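Local coordinates for protein probable amidase (Thermus thermophilus, PDB 2DC0) that is a probable enzyme of the amidase family, built around a mixed beta sheet with many helices and present as two copies in its assembly, at residues 82-85 against 86-90; 198-201 against 202-205. One frame throughout, in Å; residues are numbered along the deposited sequence.

Contact 1 (82-85 against 86-90); sequences PTRA and GTKAP
T87, whose backbone N donates to R84 O at 3.1 Å, carries a hydroxyl that several groups grip. Its OG1 accepts from A89 N, 3.1 Å away and almost straight at 170°, which makes an ST turn; OG1 also bonds E119 and, weakly, the carbonyl of G307. The T87 N to R84 O bond closes a type I' beta turn from R84 to T87. The positive phi of both A85 and G86 supports that assignment, and at G86 it favours glycine. The amide reaches the R84 carbonyl from above its plane. The turn lies in the loop between strand 69-73 and helix 99-106, where D74 bonds R84 N, I120 the A85 backbone and N128 G86 O. T87 holds OG1 anti to its own nitrogen (chi1 -174°), which leaves the methyl CG2 between the nitrogen and the carbonyl carbon and 3.2 Å from R84 O. The two long chains run side by side, pointing the same way: K88 NZ comes in at the edge of the R84 guanidinium, in its plane, 3.0 Å from NH2. Both groups are donors, so this is an approach of like charges and not a bond. The backbone bond thus closes the turn and the T87 hydroxyl holds the chain beyond it, while the R84–K88 approach is probably unfavourable and may lower the proton affinity of K88.

Contact 2 (198-201 against 202-205); sequences PLSR and STDH
D204 places CG beside its own nitrogen and anti to its carbonyl carbon (chi1 -70°), swinging the carboxylate back onto the backbone of L199 and S200, while S200 sends OG anti to its nitrogen (chi1 170°) to meet T203. Between them, in the loop joining strands 182-185 and 206-210, the chain makes a turn from S200 to T203 whose backbone angles at R201 and S202 fit type I. Its closing bond runs from T203 N to S200 O, which also accepts from D204 N; the modelled place of that oxygen is less sure, so the lengths carry little weight. The carboxylate gives firmer evidence. OD2 receives L199 N at 2.7 Å on its syn lone pair, nearly straight at 176°, and OD1 receives S200 N at 2.9 Å from above the carboxylate plane. OD1 is bonded by the hydroxyl of T168 as well, so the acid is fixed at both oxygens. On the other flank T203 OG1 donates to S200 OG at 3.1 Å. E292 of helix 281-296 bonds the hydroxyls of S200 and S202, and R334 joins the latter, tying this buried turn to two helices. R201 reaches outward to a salt bridge with D329 of the second subunit, so the same turn also takes part in the dimer contact. The same carboxylate bonds bring aliphatic carbon near the acid: L199 CB lies 3.4 Å from D204 OD1, and P198 CB 3.8 Å from D204 OD2.

Contact 1 closes before contact 2 opens along the chain. Their centres are 18 Å apart and their nearest atoms about 8 Å, without touching. Contact 1 sits in the loop after strand 69-73, bonded to D74; contact 2 leads into strand 206-210 and is bonded to D167 and T168, just past strand 163-166. Strands 69-73 and 206-210 lie on either side of 163-166 in the large mixed sheet, and their directions place both loops at the same end of these strands, where 69-73 and 163-166 finish and 206-210 begins. A85 touches L197, the residue just before contact 2, so neighbouring loop structure connects them. Contact 2 alone reaches the second subunit; contact 1 stays within its own chain.

Contact 1 (82-85 against 86-90)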
loop_
_atom_site.group_PDB
_atom_site.type_symbol
_atom_site.label_atom_id
_atom_site.label_comp_id
_atom_site.label_asym_id
_atom_site.label_seq_id
_atom_site.Cartn_x
_atom_site.Cartn_y
_atom_site.Cartn_z
ATOM N N PRO A 82 27.774 12.998 -18.368
ATOM C CA PRO A 82 26.515 13.094 -19.112
ATOM C C PRO A 82 25.540 12.003 -18.665
ATOM O O PRO A 82 25.958 10.972 -18.137
ATOM C CB PRO A 82 26.958 12.901 -20.561
ATOM C CG PRO A 82 28.099 11.935 -20.419
ATOM C CD PRO A 82 28.867 12.544 -19.247
ATOM N N THR A 83 24.246 12.241 -18.868
ATOM C CA THR A 83 23.201 11.272 -18.522
ATOM C C THR A 83 22.481 10.925 -19.824
ATOM O O THR A 83 21.841 11.788 -20.422
ATOM C CB THR A 83 22.173 11.872 -17.528
ATOM O OG1 THR A 83 22.848 12.309 -16.338
ATOM C CG2 THR A 83 21.127 10.825 -17.148
ATOM N N ARG A 84 22.583 9.673 -20.262
ATOM C CA ARG A 84 21.962 9.250 -21.520
ATOM C C ARG A 84 20.828 8.239 -21.377
ATOM O O ARG A 84 20.036 8.055 -22.300
ATOM C CB ARG A 84 23.032 8.691 -22.464
ATOM C CG ARG A 84 23.965 9.758 -23.021
ATOM C CD ARG A 84 25.077 9.163 -23.886
ATOM N NE ARG A 84 24.579 8.293 -24.955
ATOM C CZ ARG A 84 24.498 6.967 -24.871
ATOM N NH1 ARG A 84 24.886 6.341 -23.761
ATOM N NH2 ARG A 84 24.036 6.265 -25.903
ATOM N N ALA A 85 20.757 7.578 -20.226
ATOM C CA ALA A 85 19.694 6.605 -19.952
ATOM C C ALA A 85 19.579 5.491 -20.993
ATOM O O ALA A 85 18.487 4.955 -21.225
ATOM C CB ALA A 85 18.351 7.332 -19.821
ATOM N N GLY A 86 20.707 5.155 -21.612
ATOM C CA GLY A 86 20.739 4.097 -22.603
ATOM C C GLY A 86 19.862 4.322 -23.819
ATOM O O GLY A 86 19.472 3.364 -24.493
ATOM N N THR A 87 19.556 5.580 -24.120
ATOM C CA THR A 87 18.700 5.891 -25.261
ATOM C C THR A 87 19.287 6.980 -26.151
ATOM O O THR A 87 20.251 7.641 -25.780
ATOM C CB THR A 87 17.305 6.358 -24.782
ATOM O OG1 THR A 87 16.437 6.523 -25.909
ATOM C CG2 THR A 87 17.416 7.689 -24.041
ATOM N N LYS A 88 18.701 7.154 -27.331
ATOM C CA LYS A 88 19.137 8.190 -28.262
ATOM C C LYS A 88 18.093 9.301 -28.299
ATOM O O LYS A 88 18.311 10.354 -28.894
ATOM C CB LYS A 88 19.326 7.607 -29.667
ATOM C CG LYS A 88 20.731 7.089 -29.936
ATOM C CD LYS A 88 21.724 8.244 -30.034
ATOM C CE LYS A 88 23.175 7.764 -30.023
ATOM N NZ LYS A 88 23.605 7.285 -28.671
ATOM N N ALA A 89 16.957 9.062 -27.652
ATOM C CA ALA A 89 15.885 10.045 -27.618
ATOM C C ALA A 89 16.158 11.137 -26.595
ATOM O O ALA A 89 16.932 10.950 -25.654
ATOM C CB ALA A 89 14.564 9.356 -27.293
ATOM N N PRO A 90 15.533 12.305 -26.770
ATOM C CA PRO A 90 15.749 13.388 -25.810
ATOM C C PRO A 90 15.119 13.008 -24.469
ATOM O O PRO A 90 14.126 12.276 -24.427
ATOM C CB PRO A 90 15.052 14.579 -26.471
ATOM C CG PRO A 90 13.942 13.928 -27.246
ATOM C CD PRO A 90 14.645 12.738 -27.864
#

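Contact 2 (198-201 against 202-205)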
loop_
_atom_site.group_PDB
_atom_site.type_symbol
_atom_site.label_atom_id
_atom_site.label_comp_id
_atom_site.label_asym_id
_atom_site.label_seq_id
_atom_site.Cartn_x
_atom_site.Cartn_y
_atom_site.Cartn_z
ATOM N N PRO A 198 12.758 9.261 -13.942
ATOM C CA PRO A 198 11.781 8.271 -13.480
ATOM C C PRO A 198 11.255 7.348 -14.586
ATOM O O PRO A 198 11.392 7.635 -15.779
ATOM C CB PRO A 198 10.679 9.139 -12.875
ATOM C CG PRO A 198 10.704 10.368 -13.746
ATOM C CD PRO A 198 12.185 10.620 -13.969
ATOM N N LEU A 199 10.692 6.213 -14.182
ATOM C CA LEU A 199 10.084 5.289 -15.129
ATOM C C LEU A 199 8.629 5.297 -14.673
ATOM O O LEU A 199 7.742 5.777 -15.373
ATOM C CB LEU A 199 10.671 3.883 -15.000
ATOM C CG LEU A 199 10.038 2.818 -15.910
ATOM C CD1 LEU A 199 10.198 3.197 -17.378
ATOM C CD2 LEU A 199 10.703 1.470 -15.637
ATOM N N SER A 200 8.411 4.772 -13.474
ATOM C CA SER A 200 7.099 4.741 -12.849
ATOM C C SER A 200 7.315 5.357 -11.471
ATOM O O SER A 200 7.828 4.699 -10.572
ATOM C CB SER A 200 6.609 3.303 -12.701
ATOM O OG SER A 200 5.444 3.253 -11.893
ATOM N N ARG A 201 6.938 6.620 -11.308
ATOM C CA ARG A 201 7.128 7.299 -10.035
ATOM C C ARG A 201 6.541 6.593 -8.817
ATOM O O ARG A 201 7.114 6.674 -7.736
ATOM C CB ARG A 201 6.568 8.721 -10.105
ATOM C CG ARG A 201 7.350 9.673 -11.006
ATOM C CD ARG A 201 6.583 10.975 -11.180
ATOM N NE ARG A 201 6.311 11.614 -9.895
ATOM C CZ ARG A 201 5.310 12.463 -9.679
ATOM N NH1 ARG A 201 4.478 12.778 -10.667
ATOM N NH2 ARG A 201 5.140 12.996 -8.476
ATOM N N SER A 202 5.412 5.903 -8.974
ATOM C CA SER A 202 4.795 5.232 -7.831
ATOM C C SER A 202 5.274 3.795 -7.649
ATOM O O SER A 202 4.790 3.079 -6.770
ATOM C CB SER A 202 3.264 5.249 -7.955
ATOM O OG SER A 202 2.816 4.421 -9.011
ATOM N N THR A 203 6.237 3.380 -8.465
ATOM C CA THR A 203 6.753 2.024 -8.373
ATOM C C THR A 203 8.280 1.945 -8.415
ATOM O O THR A 203 8.856 0.903 -8.074
ATOM C CB THR A 203 6.169 1.151 -9.502
ATOM O OG1 THR A 203 4.744 1.316 -9.534
ATOM C CG2 THR A 203 6.488 -0.309 -9.262
ATOM N N ASP A 204 8.936 3.034 -8.830
ATOM C CA ASP A 204 10.410 3.063 -8.902
ATOM C C ASP A 204 11.041 2.968 -7.507
ATOM O O ASP A 204 10.470 3.441 -6.525
ATOM C CB ASP A 204 10.931 4.374 -9.519
ATOM C CG ASP A 204 10.647 4.510 -11.002
ATOM O OD1 ASP A 204 10.304 3.510 -11.671
ATOM O OD2 ASP A 204 10.789 5.651 -11.502
ATOM N N HIS A 205 12.232 2.379 -7.445
ATOM C CA HIS A 205 13.000 2.233 -6.205
ATOM C C HIS A 205 14.487 2.431 -6.512
ATOM O O HIS A 205 14.973 1.969 -7.546
ATOM C CB HIS A 205 12.889 0.821 -5.614
ATOM C CG HIS A 205 11.542 0.463 -5.073
ATOM N ND1 HIS A 205 10.448 0.244 -5.880
ATOM C CD2 HIS A 205 11.141 0.188 -3.811
ATOM C CE1 HIS A 205 9.431 -0.157 -5.138
ATOM N NE2 HIS A 205 9.824 -0.200 -3.878
#